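Local coordinates for lipoprotein (Mycoplasma mycoides subsp. capri, PDB 7ADK) that probably acts as a clan PA-type peptidase, a lipoprotein of the mycoplasma DUF31 family whose members include proteases that cleave host immunoglobulin, at residues Val269-Arg274 / Asn674-Lys679. Sequence-based numbering, arbitrary orientation.
Sequences VDSLGR and NKLINK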
ATOM      1  N   VAL B 269       1.537  -8.591  -5.086  1.00 59.54           N
ATOM      2  CA  VAL B 269       2.045  -7.283  -5.543  1.00 59.54           C
ATOM      3  C   VAL B 269       3.413  -6.781  -5.049  1.00 59.54           C
ATOM      4  O   VAL B 269       4.021  -5.960  -5.720  1.00 59.54           O
ATOM      5  CB  VAL B 269       0.992  -6.237  -5.199  1.00 59.54           C
ATOM      6  CG1 VAL B 269       0.908  -6.008  -3.699  1.00 59.54           C
ATOM      7  CG2 VAL B 269       1.297  -4.895  -5.836  1.00 59.54           C
ATOM      8  N   ASP B 270       3.905  -7.174  -3.876  1.00 58.22           N
ATOM      9  CA  ASP B 270       5.170  -6.636  -3.328  1.00 58.22           C
ATOM     10  C   ASP B 270       6.071  -7.769  -2.814  1.00 58.22           C
ATOM     11  O   ASP B 270       7.103  -7.502  -2.223  1.00 58.22           O
ATOM     12  CB  ASP B 270       4.936  -5.585  -2.215  1.00 58.22           C
ATOM     13  CG  ASP B 270       4.189  -4.270  -2.529  1.00 58.22           C
ATOM     14  OD1 ASP B 270       4.481  -3.611  -3.548  1.00 58.22           O
ATOM     15  OD2 ASP B 270       3.354  -3.851  -1.690  1.00 58.22           O
ATOM     16  N   SER B 271       5.669  -9.027  -3.003  1.00 59.09           N
ATOM     17  CA  SER B 271       6.242 -10.215  -2.367  1.00 59.09           C
ATOM     18  C   SER B 271       6.895 -11.137  -3.396  1.00 59.09           C
ATOM     19  O   SER B 271       6.449 -11.185  -4.532  1.00 59.09           O
ATOM     20  CB  SER B 271       5.147 -10.951  -1.598  1.00 59.09           C
ATOM     21  OG  SER B 271       5.726 -11.970  -0.823  1.00 59.09           O
ATOM     22  N   LEU B 272       7.956 -11.852  -3.019  1.00 61.14           N
ATOM     23  CA  LEU B 272       8.675 -12.819  -3.862  1.00 61.14           C
ATOM     24  C   LEU B 272       8.426 -14.255  -3.386  1.00 61.14           C
ATOM     25  O   LEU B 272       8.801 -14.598  -2.274  1.00 61.14           O
ATOM     26  CB  LEU B 272      10.190 -12.560  -3.794  1.00 61.14           C
ATOM     27  CG  LEU B 272      10.648 -11.140  -4.130  1.00 61.14           C
ATOM     28  CD1 LEU B 272      12.165 -11.055  -3.988  1.00 61.14           C
ATOM     29  CD2 LEU B 272      10.204 -10.719  -5.521  1.00 61.14           C
ATOM     30  N   GLY B 273       7.881 -15.131  -4.224  1.00 63.79           N
ATOM     31  CA  GLY B 273       7.673 -16.533  -3.852  1.00 63.79           C
ATOM     32  C   GLY B 273       8.949 -17.388  -3.777  1.00 63.79           C
ATOM     33  O   GLY B 273       9.133 -18.098  -2.795  1.00 63.79           O
ATOM     34  N   ARG B 274       9.814 -17.348  -4.799  1.00 68.40           N
ATOM     35  CA  ARG B 274      10.936 -18.287  -5.020  1.00 68.40           C
ATOM     36  C   ARG B 274      12.052 -17.699  -5.885  1.00 68.40           C
ATOM     37  O   ARG B 274      11.850 -16.690  -6.548  1.00 68.40           O
ATOM     38  CB  ARG B 274      10.438 -19.632  -5.612  1.00 68.40           C
ATOM     39  CG  ARG B 274       9.982 -19.570  -7.081  1.00 68.40           C
ATOM     40  CD  ARG B 274       9.948 -20.941  -7.745  1.00 68.40           C
ATOM     41  NE  ARG B 274       9.566 -20.890  -9.172  1.00 68.40           N
ATOM     42  CZ  ARG B 274       9.461 -21.923  -9.993  1.00 68.40           C
ATOM     43  NH1 ARG B 274       9.216 -21.772 -11.254  1.00 68.40           N
ATOM     44  NH2 ARG B 274       9.558 -23.153  -9.611  1.00 68.40           N
ATOM     45  N   ASN B 674       1.751 -10.587   3.169  1.00 63.02           N
ATOM     46  CA  ASN B 674       2.625 -10.287   4.314  1.00 63.02           C
ATOM     47  C   ASN B 674       3.012 -11.566   5.083  1.00 63.02           C
ATOM     48  O   ASN B 674       3.314 -11.530   6.274  1.00 63.02           O
ATOM     49  CB  ASN B 674       1.949  -9.199   5.183  1.00 63.02           C
ATOM     50  CG  ASN B 674       2.401  -7.788   4.863  1.00 63.02           C
ATOM     51  OD1 ASN B 674       3.556  -7.515   4.597  1.00 63.02           O
ATOM     52  ND2 ASN B 674       1.524  -6.821   4.961  1.00 63.02           N
ATOM     53  N   LYS B 675       2.944 -12.728   4.419  1.00 63.45           N
ATOM     54  CA  LYS B 675       2.878 -14.041   5.074  1.00 63.45           C
ATOM     55  C   LYS B 675       4.104 -14.932   4.835  1.00 63.45           C
ATOM     56  O   LYS B 675       4.304 -15.889   5.573  1.00 63.45           O
ATOM     57  CB  LYS B 675       1.564 -14.722   4.658  1.00 63.45           C
ATOM     58  CG  LYS B 675       0.271 -13.944   4.948  1.00 63.45           C
ATOM     59  CD  LYS B 675      -0.016 -13.796   6.447  1.00 63.45           C
ATOM     60  CE  LYS B 675      -1.422 -13.230   6.672  1.00 63.45           C
ATOM     61  NZ  LYS B 675      -1.812 -13.254   8.096  1.00 63.45           N
ATOM     62  N   LEU B 676       4.936 -14.622   3.839  1.00 68.48           N
ATOM     63  CA  LEU B 676       6.138 -15.382   3.447  1.00 68.48           C
ATOM     64  C   LEU B 676       7.410 -15.002   4.237  1.00 68.48           C
ATOM     65  O   LEU B 676       8.463 -15.576   3.987  1.00 68.48           O
ATOM     66  CB  LEU B 676       6.346 -15.214   1.920  1.00 68.48           C
ATOM     67  CG  LEU B 676       5.700 -16.293   1.035  1.00 68.48           C
ATOM     68  CD1 LEU B 676       4.235 -16.548   1.352  1.00 68.48           C
ATOM     69  CD2 LEU B 676       5.806 -15.885  -0.426  1.00 68.48           C
ATOM     70  N   ILE B 677       7.348 -14.056   5.181  1.00 73.38           N
ATOM     71  CA  ILE B 677       8.531 -13.539   5.890  1.00 73.38           C
ATOM     72  C   ILE B 677       9.173 -14.637   6.768  1.00 73.38           C
ATOM     73  O   ILE B 677       8.607 -15.074   7.770  1.00 73.38           O
ATOM     74  CB  ILE B 677       8.185 -12.270   6.720  1.00 73.38           C
ATOM     75  CG1 ILE B 677       7.287 -11.223   6.018  1.00 73.38           C
ATOM     76  CG2 ILE B 677       9.479 -11.599   7.213  1.00 73.38           C
ATOM     77  CD1 ILE B 677       7.830 -10.599   4.736  1.00 73.38           C
ATOM     78  N   ASN B 678      10.382 -15.070   6.415  1.00 78.83           N
ATOM     79  CA  ASN B 678      11.183 -16.062   7.147  1.00 78.83           C
ATOM     80  C   ASN B 678      11.933 -15.472   8.363  1.00 78.83           C
ATOM     81  O   ASN B 678      13.164 -15.491   8.429  1.00 78.83           O
ATOM     82  CB  ASN B 678      12.079 -16.837   6.162  1.00 78.83           C
ATOM     83  CG  ASN B 678      12.870 -15.951   5.223  1.00 78.83           C
ATOM     84  OD1 ASN B 678      12.401 -15.554   4.180  1.00 78.83           O
ATOM     85  ND2 ASN B 678      14.074 -15.609   5.540  1.00 78.83           N
ATOM     86  N   LYS B 679      11.188 -14.973   9.352  1.00 77.30           N
ATOM     87  CA  LYS B 679      11.698 -14.516  10.657  1.00 77.30           C
ATOM     88  C   LYS B 679      12.432 -15.638  11.400  1.00 77.30           C
ATOM     89  O   LYS B 679      11.990 -16.786  11.368  1.00 77.30           O
ATOM     90  CB  LYS B 679      10.538 -13.989  11.520  1.00 77.30           C
ATOM     91  CG  LYS B 679       9.847 -12.761  10.929  1.00 77.30           C
ATOM     92  CD  LYS B 679       8.809 -12.140  11.860  1.00 77.30           C
ATOM     93  CE  LYS B 679       8.259 -10.865  11.262  1.00 77.30           C
ATOM     94  NZ  LYS B 679       7.352 -10.151  12.167  1.00 77.30           N
TER
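Gly273 and Leu676 bring their CA atoms to 7.5 Å where two loops run in roughly the same sense, diverging toward their C-terminal ends, too far apart for strand pairing. This is loop-on-loop packing, partly buried, about 25 Å from the centre of the chain, in a probable peptidase of the DUF31 family: Val269-Arg274 precedes strand 289-293, and Asn674-Lys679 lies between helices 651-655 and 688-691. The meeting is small, burying 107 Å², and essentially one methyl makes it. Leu676 points its side chain at the other loop, and CD2, not CD1, does the touching, set down on backbone and hydroxyl instead of on another hydrophobic side chain. It reaches Leu272 O at 3.7 Å, coming from beside the carbonyl bond, with a C-O-CD2 angle near 108°, and lies 4.0 Å from Gly273 CA. Ser271 holds OG anti to its N (chi1 -171°), which brings the hydroxyl to the same methyl; OG also makes a weak hydrogen bond to Thr476. The end of the Leu272 side chain leads off from the other loop and packs on Ala278. A polar link beside the contact joins Asp270 OD2 to Tyr673 OH, while Asn678 and Lys679 hydrogen-bond to the chain of another protein. Asn678 centres an inverse gamma turn, closed by a weak bond of 3.0 Å from Lys679 N to Ile677 O. Ser271 OG and Leu676 CD2 are 3.9 Å apart.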